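Side-chain contacts in citrinin polyketide synthase (Monascus purpureus, PDB 5MPT), which assembles the keto-aldehyde precursor of the mycotoxin citrinin from four malonyl-CoA units, the chain here being its C-methyltransferase domain: residues S117-S120 with V121-L125; E126-L129 with H130-L134; K352-S356 with V357-H361; D19-R22 with I23-A27. All coordinates share one frame; numbering follows the deposited sequence.

Interaction 1: residues S117-S120 with V121-L125; sequences STKS and VETML
Ser117 and Met124 meet across the N-terminal capping turn of helix 121-131, with Ser117 OG 3.4 Å from the terminal methyl CE of Met124. The same hydroxyl oxygen accepts from the backbone N of Lys119 at 3.2 Å, an ST turn; the short side chain lets OG reach the amide while the oxygen also lies against the methyl. Lys119 comes next and works mainly through its aliphatic part. Its chain crosses that of Thr123 at about a right angle, with Lys119 CG 3.6 Å from Thr123 CB, and CD then reaches Met124 CG. A bend at chi3 (-47°) redirects the far end of the lysine, whose NZ forms a salt bridge with Glu127 one helical turn beyond Thr123. Met124 is long and unbranched. Extended beyond CG, it can run back under the loop as far as Lys119 O, while it also touches Glu50 of helix 40-62; Val121 packs on that helix too. Ser120 is the N-cap. Its OG sits between the backbone N and the carbonyl carbon (chi1 64°), which turns it over the first helical turn, where amide groups lack the carbonyl partners found deeper in a helix. Its backbone O accepts the first i to i+4 bond of the helix, from Met124 N at 2.9 Å. Ser120 OG accepts from Thr123 N at 2.9 Å, and the hydroxyl oxygen Thr123 OG1 lies equally close to it.

Interaction 2: residues E126-L129 with H130-L134; sequences EELL and HDEPL. With EDO (1,2-ethanediol), chain C.
The amide of Asp131 donates to Glu127 O at 2.8 Å, and that of Glu132 to Leu128 O at 2.9 Å, closing the last turn of helix 121-131; His130 N does the same for Glu126 O one step earlier. Leu128 O also accepts a hydrogen bond from a water 2.9 Å away. Between neighbours, His130 ND1 points at Asp131 OD1 across 3.2 Å, almost straight (170°) and in the plane of the imidazole, on the anti side of the oxygen and somewhat out of the carboxylate plane. The other oxygen, OD2, forms a salt bridge with Arg47 of helix 40-62. Glu132 bends at chi2 (-69°) and lends OE1 to a 1,2-ethanediol, probably from the crystallisation liquor, whose O2 is 2.9 Å away. Packing is lighter: Leu128 CD1 lies 4.2 Å from Glu132 CG, and Leu128 and Leu129 both pack on helix 136-146. Pro133 N, 3.5 Å from Leu129 O, has no hydrogen to give, so the helical pattern of amide bonds cannot go on through it. The carboxylate of Asp131, between imidazole and guanidinium, would probably stay ionised and draw some positive character onto the histidine.

Interaction 3: residues K352-S356 with V357-H361; sequences KILTS and VGYGH
Tyr359 folds back over Leu354 as helix 347-356 ends in a Schellman motif. Its CB lies 3.4 Å from Leu354 O, the oxygen that also accepts from Tyr359 N at 3.1 Å. With CG anti to the carbonyl carbon and beside the backbone N (chi1 -68°), the ring swings alongside the helix end. CD1 comes within 3.2 Å of Leu354 O, which sits at the ring edge, in its plane. Further out, CE1 is 3.5 Å from Leu354 CD2. This methyl lies over one ring face, 3.8 Å from the centroid and displaced toward the rim, a CH-pi contact. At the tip, OH is hydrogen-bonded to Thr298 O, and the ring also meets His302 edge-to-face; Leu311 and Ala380, on neighbouring strands of the sheet, touch both Tyr359 and Leu354. The turn itself needs Gly358, whose phi of 116° would jam a CB against the carbonyl before it; its N donates to Thr355 O at 3.2 Å from above the carbonyl plane. Beta-branched Val357 brings its CG2 methyl to 3.4 Å from Leu354 O. Tyrosine thus suits both surroundings: its apolar ring pairs with leucine, while its hydroxyl finds a backbone oxygen.

Interaction 4: residues D19-R22 with I23-A27; sequences DAFR and IAKEA
Arg22 and Glu26 stand one turn apart on the α-helix 14-26 and run side by side, pointing the same way. What touches is the arginine's methylene chain: its CG is 3.5 Å from Glu26 OE2, while Arg22 NE stays 4.7 Å from that oxygen, so the opposite charges can attract only loosely. A bend at chi3 (57°) takes the guanidinium back toward Asp19 instead. There NH2 forms a salt bridge to Asp19 OD1 at 3.0 Å, the acceptor in the guanidinium plane; arginine is long and flexible enough to reach back this far. Ile23 rides over the carbonyl of Asp19, its CG1 3.4 Å from Asp19 O, which accepts from Ile23 N. The rest of this branched, apolar side chain turns to Phe192 of helix 181-198. Ala20 and Ala24 both touch Phe193, and their small size is consistent with close helix packing. With chi1 near 180° (-167°), Phe21 CG lies opposite the backbone N, and the buried ring tips along the helix toward Lys25. The extended lysine's NZ pairs with Asp363, on edge strand 361-364, and with Glu366 just after it. On the way, Lys25 CD comes 4.2 Å from Phe21 CE2.

How the interactions relate
From the N terminus the order is interaction 4, 1, 2, 3. Each closes only a turn of continuous chain, so none nests in or crosses another. Interaction 4 lies on helix 14-26, packed on helix 181-198. Interactions 1 and 2 open and close helix 121-131; they touch through the Lys119-Glu127 salt bridge, and both lean on helices 40-62 and 136-146. Interaction 3 ends helix 347-356 and leads into the edge strand 361-364 of the seven-stranded sheet, on the opposite side of the chain's centre from interactions 1 and 2. Interactions 3 and 4 come within about 6 Å at their nearest atoms, which places helix 14-26 near that edge of the sheet.

Interaction 1: residues S117-S120 with V121-L125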
# COMPACT_ATOMS: atom_id res chain seq x y z
N SER A 117 23.40 0.33 17.71
CA SER A 117 23.64 1.76 17.55
C SER A 117 23.46 2.47 18.88
O SER A 117 22.59 2.12 19.68
CB SER A 117 22.70 2.35 16.51
OG SER A 117 22.73 3.76 16.59
N THR A 118 24.29 3.49 19.12
CA THR A 118 24.21 4.27 20.34
C THR A 118 23.31 5.50 20.21
O THR A 118 22.97 6.12 21.22
CB THR A 118 25.61 4.69 20.79
OG1 THR A 118 26.20 5.51 19.78
CG2 THR A 118 26.49 3.47 20.99
N LYS A 119 22.88 5.82 19.00
CA LYS A 119 21.97 6.94 18.82
C LYS A 119 20.59 6.53 19.29
O LYS A 119 20.11 5.44 18.95
CB LYS A 119 21.97 7.36 17.35
CG LYS A 119 21.35 8.72 17.05
CD LYS A 119 21.47 9.07 15.56
CE LYS A 119 22.88 8.84 15.01
NZ LYS A 119 23.03 9.28 13.61
N SER A 120 19.93 7.40 20.05
CA SER A 120 18.57 7.12 20.48
C SER A 120 17.61 7.17 19.29
O SER A 120 17.89 7.79 18.26
CB SER A 120 18.09 8.14 21.51
OG SER A 120 18.04 9.43 20.95
N VAL A 121 16.46 6.52 19.48
CA VAL A 121 15.39 6.62 18.49
C VAL A 121 14.88 8.05 18.39
O VAL A 121 14.40 8.47 17.34
CB VAL A 121 14.25 5.65 18.80
CG1 VAL A 121 14.75 4.21 18.69
CG2 VAL A 121 13.64 5.90 20.20
N GLU A 122 14.97 8.82 19.48
CA GLU A 122 14.57 10.22 19.43
C GLU A 122 15.52 11.02 18.54
O GLU A 122 15.08 11.86 17.74
CB GLU A 122 14.53 10.82 20.83
CG GLU A 122 13.37 10.33 21.66
CD GLU A 122 13.68 9.08 22.48
OE1 GLU A 122 14.80 8.53 22.39
OE2 GLU A 122 12.77 8.63 23.20
N THR A 123 16.82 10.78 18.67
CA THR A 123 17.76 11.50 17.82
C THR A 123 17.66 11.03 16.36
O THR A 123 17.73 11.84 15.44
CB THR A 123 19.17 11.32 18.35
OG1 THR A 123 19.21 11.73 19.73
CG2 THR A 123 20.13 12.15 17.54
N MET A 124 17.51 9.71 16.15
CA MET A 124 17.28 9.18 14.81
C MET A 124 16.10 9.87 14.13
O MET A 124 16.20 10.29 12.98
CB MET A 124 17.01 7.66 14.86
CG MET A 124 18.25 6.79 15.13
SD MET A 124 17.92 5.01 15.11
CE MET A 124 19.50 4.35 15.66
N LEU A 125 14.95 9.92 14.81
CA LEU A 125 13.78 10.53 14.19
C LEU A 125 14.02 12.01 13.92
O LEU A 125 13.70 12.52 12.84
CB LEU A 125 12.55 10.36 15.08
CG LEU A 125 11.29 10.91 14.40
CD1 LEU A 125 10.96 10.10 13.17
CD2 LEU A 125 10.14 10.89 15.38

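Interaction 2: residues E126-L129 with H130-L134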
# COMPACT_ATOMS: atom_id res chain seq x y z
N GLU A 126 14.56 12.73 14.89
CA GLU A 126 14.76 14.16 14.73
C GLU A 126 15.61 14.45 13.51
O GLU A 126 15.28 15.32 12.69
CB GLU A 126 15.40 14.73 16.01
CG GLU A 126 15.62 16.25 16.03
CD GLU A 126 16.61 16.69 17.11
OE1 GLU A 126 16.67 16.04 18.18
OE2 GLU A 126 17.34 17.68 16.89
N GLU A 127 16.68 13.68 13.34
CA GLU A 127 17.58 13.89 12.21
C GLU A 127 16.90 13.51 10.90
O GLU A 127 17.04 14.22 9.90
CB GLU A 127 18.86 13.09 12.39
CG GLU A 127 19.79 13.64 13.47
CD GLU A 127 21.02 12.76 13.69
OE1 GLU A 127 21.13 11.68 13.07
OE2 GLU A 127 21.90 13.17 14.47
N LEU A 128 16.18 12.39 10.89
CA LEU A 128 15.51 11.95 9.68
C LEU A 128 14.42 12.92 9.27
O LEU A 128 14.27 13.21 8.09
CB LEU A 128 14.96 10.55 9.92
CG LEU A 128 14.43 9.79 8.73
CD1 LEU A 128 15.41 9.70 7.57
CD2 LEU A 128 14.03 8.38 9.20
N LEU A 129 13.66 13.44 10.24
CA LEU A 129 12.64 14.43 9.89
C LEU A 129 13.26 15.71 9.34
O LEU A 129 12.73 16.32 8.41
CB LEU A 129 11.79 14.74 11.13
CG LEU A 129 10.89 13.64 11.68
CD1 LEU A 129 10.17 14.21 12.84
CD2 LEU A 129 9.92 13.15 10.61
N HIS A 130 14.38 16.14 9.91
CA HIS A 130 15.02 17.34 9.42
C HIS A 130 15.66 17.11 8.05
O HIS A 130 15.58 17.97 7.16
CB HIS A 130 16.04 17.82 10.45
CG HIS A 130 16.89 18.95 9.98
ND1 HIS A 130 18.04 18.75 9.24
CD2 HIS A 130 16.77 20.29 10.14
CE1 HIS A 130 18.57 19.93 8.94
NE2 HIS A 130 17.82 20.87 9.48
N ASP A 131 16.24 15.92 7.84
CA ASP A 131 16.97 15.65 6.60
C ASP A 131 16.08 15.29 5.43
O ASP A 131 16.46 15.52 4.27
CB ASP A 131 17.94 14.51 6.83
CG ASP A 131 19.11 14.90 7.70
OD1 ASP A 131 19.25 16.10 8.02
OD2 ASP A 131 19.88 13.99 8.04
N GLU A 132 14.94 14.67 5.70
CA GLU A 132 14.06 14.12 4.67
C GLU A 132 12.62 14.51 4.96
O GLU A 132 11.74 13.65 5.11
CB GLU A 132 14.23 12.61 4.59
CG GLU A 132 15.60 12.19 4.14
CD GLU A 132 15.87 12.52 2.69
OE1 GLU A 132 14.91 12.88 1.96
OE2 GLU A 132 17.04 12.39 2.28
N PRO A 133 12.33 15.82 4.97
CA PRO A 133 10.98 16.27 5.36
C PRO A 133 9.86 15.79 4.44
O PRO A 133 8.71 15.70 4.89
CB PRO A 133 11.10 17.80 5.35
CG PRO A 133 12.24 18.09 4.39
CD PRO A 133 13.21 16.96 4.60
N LEU A 134 10.13 15.53 3.17
CA LEU A 134 9.05 15.08 2.30
C LEU A 134 8.57 13.69 2.68
O LEU A 134 7.42 13.35 2.38
CB LEU A 134 9.49 15.09 0.84
CG LEU A 134 9.98 16.44 0.34
CD1 LEU A 134 10.41 16.25 -1.07
CD2 LEU A 134 8.88 17.48 0.41
C1 EDO C . 14.64 13.83 -2.67
O1 EDO C . 15.82 13.08 -3.01
C2 EDO C . 14.35 13.66 -1.19
O2 EDO C . 14.59 12.29 -0.82
O HOH W 1 11.69 12.30 7.27

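Interaction 3: residues K352-S356 with V357-H361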
# COMPACT_ATOMS: atom_id res chain seq x y z
N LYS A 352 -0.36 -13.88 -12.74
CA LYS A 352 -0.83 -15.26 -12.68
C LYS A 352 -2.27 -15.33 -12.20
O LYS A 352 -3.13 -15.96 -12.83
CB LYS A 352 0.08 -16.09 -11.78
CG LYS A 352 -0.18 -17.59 -11.87
CD LYS A 352 0.60 -18.38 -10.82
CE LYS A 352 0.02 -18.20 -9.42
NZ LYS A 352 0.76 -18.97 -8.38
N ILE A 353 -2.56 -14.67 -11.07
CA ILE A 353 -3.92 -14.66 -10.55
C ILE A 353 -4.87 -14.07 -11.58
O ILE A 353 -5.90 -14.66 -11.91
CB ILE A 353 -3.99 -13.86 -9.24
CG1 ILE A 353 -3.05 -14.46 -8.18
CG2 ILE A 353 -5.42 -13.76 -8.75
CD1 ILE A 353 -3.45 -15.80 -7.68
N LEU A 354 -4.54 -12.88 -12.07
CA LEU A 354 -5.42 -12.12 -12.95
C LEU A 354 -5.76 -12.91 -14.20
O LEU A 354 -6.92 -12.99 -14.61
CB LEU A 354 -4.77 -10.79 -13.30
CG LEU A 354 -4.70 -9.82 -12.14
CD1 LEU A 354 -3.66 -8.75 -12.41
CD2 LEU A 354 -6.06 -9.19 -11.92
N THR A 355 -4.75 -13.55 -14.80
CA THR A 355 -4.99 -14.35 -16.00
C THR A 355 -5.90 -15.53 -15.69
O THR A 355 -6.79 -15.86 -16.48
CB THR A 355 -3.65 -14.83 -16.55
OG1 THR A 355 -2.87 -13.69 -16.93
CG2 THR A 355 -3.84 -15.72 -17.75
N SER A 356 -5.69 -16.17 -14.55
CA SER A 356 -6.44 -17.37 -14.21
C SER A 356 -7.92 -17.10 -13.98
O SER A 356 -8.73 -18.03 -14.11
CB SER A 356 -5.82 -18.04 -12.98
OG SER A 356 -6.04 -17.26 -11.81
N VAL A 357 -8.32 -15.87 -13.64
CA VAL A 357 -9.72 -15.56 -13.38
C VAL A 357 -10.40 -14.86 -14.56
O VAL A 357 -11.56 -14.47 -14.45
CB VAL A 357 -9.89 -14.74 -12.09
CG1 VAL A 357 -9.21 -15.48 -10.94
CG2 VAL A 357 -9.35 -13.32 -12.22
N GLY A 358 -9.70 -14.68 -15.68
CA GLY A 358 -10.35 -14.21 -16.90
C GLY A 358 -9.89 -12.86 -17.41
O GLY A 358 -10.45 -12.41 -18.42
N TYR A 359 -8.93 -12.17 -16.81
CA TYR A 359 -8.45 -10.93 -17.41
C TYR A 359 -7.63 -11.25 -18.65
O TYR A 359 -6.89 -12.24 -18.68
CB TYR A 359 -7.63 -10.15 -16.39
CG TYR A 359 -8.39 -9.58 -15.20
CD1 TYR A 359 -8.64 -10.35 -14.07
CD2 TYR A 359 -8.91 -8.29 -15.24
CE1 TYR A 359 -9.34 -9.82 -12.97
CE2 TYR A 359 -9.59 -7.76 -14.18
CZ TYR A 359 -9.82 -8.53 -13.05
OH TYR A 359 -10.51 -7.99 -12.00
N GLY A 360 -7.78 -10.43 -19.69
CA GLY A 360 -7.23 -10.78 -20.99
C GLY A 360 -5.88 -10.17 -21.30
O GLY A 360 -5.18 -10.61 -22.22
N HIS A 361 -5.51 -9.14 -20.55
CA HIS A 361 -4.25 -8.44 -20.80
C HIS A 361 -3.78 -7.86 -19.48
O HIS A 361 -4.55 -7.18 -18.81
CB HIS A 361 -4.41 -7.31 -21.81
CG HIS A 361 -3.14 -6.55 -22.07
ND1 HIS A 361 -2.17 -7.00 -22.93
CD2 HIS A 361 -2.69 -5.36 -21.58
CE1 HIS A 361 -1.18 -6.11 -22.98
NE2 HIS A 361 -1.48 -5.11 -22.18

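Interaction 4: residues D19-R22 with I23-A27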
# COMPACT_ATOMS: atom_id res chain seq x y z
N ASP A 19 -2.49 2.48 -25.41
CA ASP A 19 -1.60 3.57 -25.76
C ASP A 19 -1.35 4.48 -24.57
O ASP A 19 -0.22 4.90 -24.34
CB ASP A 19 -2.18 4.35 -26.95
CG ASP A 19 -2.25 3.51 -28.22
OD1 ASP A 19 -1.60 2.44 -28.28
OD2 ASP A 19 -2.92 3.95 -29.19
N ALA A 20 -2.39 4.80 -23.80
CA ALA A 20 -2.18 5.59 -22.60
C ALA A 20 -1.29 4.87 -21.60
O ALA A 20 -0.41 5.48 -20.98
CB ALA A 20 -3.50 5.97 -21.94
N PHE A 21 -1.50 3.56 -21.39
CA PHE A 21 -0.68 2.87 -20.41
C PHE A 21 0.77 2.82 -20.84
O PHE A 21 1.68 3.00 -20.01
CB PHE A 21 -1.18 1.46 -20.17
CG PHE A 21 -0.55 0.85 -18.93
CD1 PHE A 21 -0.89 1.30 -17.68
CD2 PHE A 21 0.47 -0.09 -19.04
CE1 PHE A 21 -0.28 0.79 -16.53
CE2 PHE A 21 1.10 -0.60 -17.89
CZ PHE A 21 0.71 -0.16 -16.64
N ARG A 22 1.02 2.60 -22.13
CA ARG A 22 2.39 2.54 -22.60
C ARG A 22 3.10 3.86 -22.32
O ARG A 22 4.22 3.88 -21.79
CB ARG A 22 2.46 2.20 -24.08
CG ARG A 22 3.89 2.12 -24.64
CD ARG A 22 3.88 2.01 -26.17
NE ARG A 22 3.16 3.13 -26.78
CZ ARG A 22 1.91 3.10 -27.22
NH1 ARG A 22 1.37 4.20 -27.74
NH2 ARG A 22 1.18 1.98 -27.15
N ILE A 23 2.43 4.98 -22.62
CA ILE A 23 3.01 6.30 -22.36
C ILE A 23 3.33 6.47 -20.88
O ILE A 23 4.41 6.94 -20.51
CB ILE A 23 2.07 7.40 -22.86
CG1 ILE A 23 2.10 7.44 -24.39
CG2 ILE A 23 2.48 8.74 -22.33
CD1 ILE A 23 0.95 8.23 -25.01
N ALA A 24 2.38 6.11 -20.00
CA ALA A 24 2.61 6.26 -18.58
C ALA A 24 3.76 5.36 -18.12
O ALA A 24 4.69 5.81 -17.42
CB ALA A 24 1.30 5.97 -17.83
N LYS A 25 3.75 4.11 -18.60
CA LYS A 25 4.76 3.13 -18.23
C LYS A 25 6.16 3.63 -18.55
O LYS A 25 7.07 3.51 -17.73
CB LYS A 25 4.47 1.81 -18.96
CG LYS A 25 5.49 0.69 -18.67
CD LYS A 25 5.04 -0.62 -19.32
CE LYS A 25 6.04 -1.72 -19.08
NZ LYS A 25 5.63 -2.97 -19.76
N GLU A 26 6.35 4.16 -19.75
CA GLU A 26 7.69 4.60 -20.13
C GLU A 26 8.17 5.79 -19.30
O GLU A 26 9.37 6.04 -19.29
CB GLU A 26 7.73 4.93 -21.62
CG GLU A 26 7.52 3.66 -22.44
CD GLU A 26 7.46 3.87 -23.94
OE1 GLU A 26 7.50 5.03 -24.41
OE2 GLU A 26 7.36 2.85 -24.65
N ALA A 27 7.29 6.50 -18.62
CA ALA A 27 7.65 7.65 -17.81
C ALA A 27 7.84 7.30 -16.33
O ALA A 27 7.97 8.21 -15.51
CB ALA A 27 6.57 8.73 -17.92